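Local coordinates for 4-aminobutyrate transaminase (Acinetobacter baumannii, PDB 6WOP), which probably transfers the amino group of 4-aminobutyrate to 2-oxoglutarate with the help of pyridoxal 5'-phosphate, as a class-III aminotransferase, at residues A[67-70]-A[71-74]; A[91-94]-A[95-99]. All blocks are in the same frame, centred on the assembly; numbering follows the deposited sequence.

Contact 1. Residues A[67-70]-A[71-74]; sequences VTEQ and LTKF
Leu71 N still bonds Val67 O in the i to i+4 pattern, but Thr72 N reaches back only to Glu69 O and Lys73 N only to Gln70 O, three residues away, as the chain tightens and leaves helix 61-71. Two donors share Gln70 O: Lys73 N from above the carbonyl plane, and Phe74 N almost head-on at 3.1 Å. The Gln70 side chain in turn donates to the backbone of Phe74. Its CG stands anti to the backbone N (chi1 -177°) and the chain then bends at chi2, bringing NE2 to 2.9 Å from Phe74 O along a nearly straight bond that lies in the plane of the amide. The same NE2 sits 3.3 Å above the Phe74 ring, over its centre, with amide and ring planes 82° apart; the bond to Phe74 O and a water on OE1 set how the amide is turned. Here helix 61-71 gives way to the loop leading to helix 85-97, and the Gln70 amide bridges from helix to loop at the subunit interface: Leu71 packs against Leu71 of the second subunit and gives its carbonyl oxygen to Arg59 of that chain, while Gln70 and Phe74 both rest on Pro303. On the outer side, Thr72 OG1 bonds Glu69 O at 2.7 Å, in the carbonyl plane, so that oxygen takes two donors from one residue. Water 1 joins Thr72 OG1 to Glu69 OE1, the latter weakly. The extended Lys73 chain passes obliquely by the Glu69 carboxylate in a long salt bridge, NZ to OE2 3.7 Å, and water 2 ties Lys73 NZ to Gln70 OE1.

Contact 2. Residues A[91-94]-A[95-99]; sequences AERI and NERAP
The backbone runs helically through the junction, Asn95 N bonding Ala91 O at 2.8 Å and Glu96 N bonding Glu92 O, until Ala98 N meets Ile94 O at 2.9 Å and Ala98 becomes the first residue to leave helical angles. Arg97 N is held weakly, by Arg93 O and Ile94 O. Its side chain also reaches back: NH1 of the guanidinium donates to Arg93 O at 3.0 Å, with that oxygen at the group's edge, near its plane. The bend comes at the last torsion (chi4 72°), the chain being extended from CG to NE. This end of helix 85-97 lies against strands 104-109 and 278-283 of the seven-stranded large-domain sheet of fold-type I aminotransferases, Ile94 and Ala98 on Val281 and Asn95 on Ala104. Arg93 and Arg97 run side by side, guanidinium planes 86° apart and NH2 4.0 Å from NH2. Water 3 accepts from Arg93 NE and Arg97 NH2, and helix 303-318 probably offsets the paired charges, with Asp314 binding Arg93 and Glu317 Arg97. Glu96 OE2 adds a salt bridge to Arg97 NH1 at 3.5 Å. Asn95 ND2 donates to Ala15 O of the second subunit, while Glu92, one turn earlier, forms a salt bridge with its Arg11.

Contact 1 comes first along the chain, at the end of helix 61-71; contact 2 follows at the end of helix 85-97, the next helix. Their centres lie about 24 Å apart and their nearest atoms about 12 Å, so they do not touch. What they share is helix 303-318: residues 67-74 lean on its start, at Pro303 and Ile304, and the arginines of 91-99 reach its later part, from His310 to Glu317. Contact 2 also backs onto strands 104-109 and 278-283 of one seven-stranded sheet. Both meet the second subunit, so the two helix ends help join the chains of this aminotransferase at separate points.

Contact 1. Residues A[67-70]-A[71-74]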
loop_
_atom_site.group_PDB
_atom_site.type_symbol
_atom_site.label_atom_id
_atom_site.label_comp_id
_atom_site.label_asym_id
_atom_site.label_seq_id
_atom_site.Cartn_x
_atom_site.Cartn_y
_atom_site.Cartn_z
ATOM N N VAL A 67 34.005 15.993 -22.571
ATOM C CA VAL A 67 32.749 16.750 -22.569
ATOM C C VAL A 67 32.841 17.914 -23.542
ATOM O O VAL A 67 31.881 18.220 -24.256
ATOM C CB VAL A 67 32.417 17.265 -21.149
ATOM C CG1 VAL A 67 31.243 18.316 -21.190
ATOM C CG2 VAL A 67 32.006 16.029 -20.283
ATOM N N THR A 68 33.998 18.577 -23.588
ATOM C CA THR A 68 34.178 19.672 -24.539
ATOM C C THR A 68 33.977 19.157 -25.946
ATOM O O THR A 68 33.340 19.824 -26.777
ATOM C CB THR A 68 35.582 20.277 -24.359
ATOM O OG1 THR A 68 35.617 20.952 -23.090
ATOM C CG2 THR A 68 35.967 21.260 -25.489
ATOM N N GLU A 69 34.498 17.943 -26.238
ATOM C CA GLU A 69 34.328 17.420 -27.593
ATOM C C GLU A 69 32.866 17.063 -27.852
ATOM O O GLU A 69 32.331 17.349 -28.920
ATOM C CB GLU A 69 35.215 16.201 -27.804
ATOM C CG GLU A 69 34.961 15.400 -29.062
ATOM C CD GLU A 69 35.423 16.092 -30.347
ATOM O OE1 GLU A 69 36.014 17.209 -30.308
ATOM O OE2 GLU A 69 35.179 15.488 -31.416
ATOM N N GLN A 70 32.210 16.428 -26.894
ATOM C CA GLN A 70 30.787 16.115 -27.107
ATOM C C GLN A 70 29.937 17.383 -27.271
ATOM O O GLN A 70 28.912 17.350 -27.975
ATOM C CB GLN A 70 30.242 15.270 -25.942
ATOM C CG GLN A 70 28.766 14.867 -26.210
ATOM C CD GLN A 70 28.647 13.832 -27.351
ATOM O OE1 GLN A 70 29.533 12.994 -27.506
ATOM N NE2 GLN A 70 27.582 13.894 -28.130
ATOM N N LEU A 71 30.326 18.510 -26.658
ATOM C CA LEU A 71 29.547 19.718 -26.845
ATOM C C LEU A 71 29.583 20.197 -28.289
ATOM O O LEU A 71 28.734 21.007 -28.660
ATOM C CB LEU A 71 30.066 20.861 -25.966
ATOM C CG LEU A 71 29.844 20.733 -24.452
ATOM C CD1 LEU A 71 30.621 21.900 -23.724
ATOM C CD2 LEU A 71 28.341 20.831 -24.203
ATOM N N THR A 72 30.579 19.775 -29.081
ATOM C CA THR A 72 30.598 20.133 -30.491
ATOM C C THR A 72 29.718 19.197 -31.312
ATOM O O THR A 72 29.560 19.405 -32.512
ATOM C CB THR A 72 32.015 20.077 -31.104
ATOM O OG1 THR A 72 32.392 18.717 -31.268
ATOM C CG2 THR A 72 33.017 20.720 -30.216
ATOM N N LYS A 73 29.155 18.174 -30.709
ATOM C CA LYS A 73 28.375 17.200 -31.457
ATOM C C LYS A 73 26.888 17.301 -31.124
ATOM O O LYS A 73 26.094 17.705 -31.987
ATOM C CB LYS A 73 28.907 15.801 -31.175
ATOM C CG LYS A 73 30.382 15.609 -31.673
ATOM C CD LYS A 73 30.908 14.237 -31.243
ATOM C CE LYS A 73 32.350 13.963 -31.694
ATOM N NZ LYS A 73 32.824 12.647 -31.098
ATOM N N PHE A 74 26.498 16.950 -29.904
ATOM C CA PHE A 74 25.110 17.068 -29.451
ATOM C C PHE A 74 25.094 16.829 -27.950
ATOM O O PHE A 74 25.961 16.132 -27.419
ATOM C CB PHE A 74 24.157 16.097 -30.175
ATOM C CG PHE A 74 24.536 14.644 -30.070
ATOM C CD1 PHE A 74 25.459 14.102 -30.940
ATOM C CD2 PHE A 74 23.996 13.835 -29.073
ATOM C CE1 PHE A 74 25.836 12.802 -30.845
ATOM C CE2 PHE A 74 24.356 12.485 -28.992
ATOM C CZ PHE A 74 25.283 11.992 -29.856
HETATM O O HOH W 1 34.467 18.309 -32.838
HETATM O O HOH W 2 32.190 13.038 -28.418
#

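Contact 2. Residues A[91-94]-A[95-99]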
loop_
_atom_site.group_PDB
_atom_site.type_symbol
_atom_site.label_atom_id
_atom_site.label_comp_id
_atom_site.label_asym_id
_atom_site.label_seq_id
_atom_site.Cartn_x
_atom_site.Cartn_y
_atom_site.Cartn_z
ATOM N N ALA A 91 27.908 0.779 -22.261
ATOM C CA ALA A 91 27.341 -0.480 -21.759
ATOM C C ALA A 91 28.329 -1.629 -21.952
ATOM O O ALA A 91 28.578 -2.406 -21.020
ATOM C CB ALA A 91 26.008 -0.752 -22.475
ATOM N N GLU A 92 28.987 -1.680 -23.138
ATOM C CA GLU A 92 29.945 -2.759 -23.399
ATOM C C GLU A 92 31.090 -2.721 -22.401
ATOM O O GLU A 92 31.534 -3.760 -21.886
ATOM C CB GLU A 92 30.488 -2.634 -24.840
ATOM C CG GLU A 92 29.473 -2.939 -25.904
ATOM C CD GLU A 92 29.960 -2.575 -27.304
ATOM O OE1 GLU A 92 30.769 -1.616 -27.446
ATOM O OE2 GLU A 92 29.512 -3.235 -28.261
ATOM N N ARG A 93 31.595 -1.509 -22.118
ATOM C CA ARG A 93 32.725 -1.376 -21.209
ATOM C C ARG A 93 32.359 -1.762 -19.768
ATOM O O ARG A 93 33.170 -2.354 -19.051
ATOM C CB ARG A 93 33.242 0.067 -21.289
ATOM C CG ARG A 93 33.903 0.335 -22.672
ATOM C CD ARG A 93 34.595 1.729 -22.662
ATOM N NE ARG A 93 35.908 1.719 -22.018
ATOM C CZ ARG A 93 36.539 2.817 -21.594
ATOM N NH1 ARG A 93 35.969 4.038 -21.746
ATOM N NH2 ARG A 93 37.752 2.711 -21.086
ATOM N N ILE A 94 31.172 -1.403 -19.314
ATOM C CA ILE A 94 30.739 -1.813 -17.974
ATOM C C ILE A 94 30.452 -3.295 -17.939
ATOM O O ILE A 94 30.790 -3.977 -16.961
ATOM C CB ILE A 94 29.491 -0.980 -17.567
ATOM C CG1 ILE A 94 29.835 0.520 -17.429
ATOM C CG2 ILE A 94 28.842 -1.489 -16.256
ATOM C CD1 ILE A 94 30.580 0.822 -16.169
ATOM N N ASN A 95 29.760 -3.827 -18.974
ATOM C CA ASN A 95 29.498 -5.276 -19.015
ATOM C C ASN A 95 30.796 -6.051 -18.897
ATOM O O ASN A 95 30.871 -7.099 -18.240
ATOM C CB ASN A 95 28.831 -5.711 -20.323
ATOM C CG ASN A 95 27.416 -5.224 -20.466
ATOM O OD1 ASN A 95 26.753 -4.954 -19.467
ATOM N ND2 ASN A 95 26.958 -5.084 -21.703
ATOM N N GLU A 96 31.844 -5.558 -19.545
ATOM C CA GLU A 96 33.097 -6.291 -19.508
ATOM C C GLU A 96 33.689 -6.308 -18.096
ATOM O O GLU A 96 34.290 -7.297 -17.683
ATOM C CB GLU A 96 34.081 -5.625 -20.497
ATOM C CG GLU A 96 35.478 -6.248 -20.486
ATOM C CD GLU A 96 36.524 -5.257 -21.021
ATOM O OE1 GLU A 96 37.623 -5.116 -20.412
ATOM O OE2 GLU A 96 36.211 -4.590 -22.042
ATOM N N ARG A 97 33.523 -5.224 -17.351
ATOM C CA ARG A 97 34.189 -5.036 -16.074
ATOM C C ARG A 97 33.385 -5.467 -14.851
ATOM O O ARG A 97 33.975 -5.683 -13.775
ATOM C CB ARG A 97 34.531 -3.567 -15.943
ATOM C CG ARG A 97 35.630 -3.141 -16.920
ATOM C CD ARG A 97 35.735 -1.589 -17.039
ATOM N NE ARG A 97 36.939 -1.182 -17.803
ATOM C CZ ARG A 97 37.049 -1.349 -19.128
ATOM N NH1 ARG A 97 36.014 -1.859 -19.818
ATOM N NH2 ARG A 97 38.182 -1.014 -19.787
ATOM N N ALA A 98 32.086 -5.574 -14.971
ATOM C CA ALA A 98 31.230 -5.741 -13.784
ATOM C C ALA A 98 31.288 -7.181 -13.292
ATOM O O ALA A 98 31.333 -8.105 -14.098
ATOM C CB ALA A 98 29.780 -5.407 -14.118
ATOM N N PRO A 99 31.247 -7.401 -11.987
ATOM C CA PRO A 99 31.288 -8.791 -11.478
ATOM C C PRO A 99 29.909 -9.461 -11.506
ATOM O O PRO A 99 29.206 -9.570 -10.512
ATOM C CB PRO A 99 31.812 -8.617 -10.044
ATOM C CG PRO A 99 31.482 -7.189 -9.674
ATOM C CD PRO A 99 31.548 -6.379 -10.955
HETATM O O HOH W 3 37.521 -0.519 -22.663
#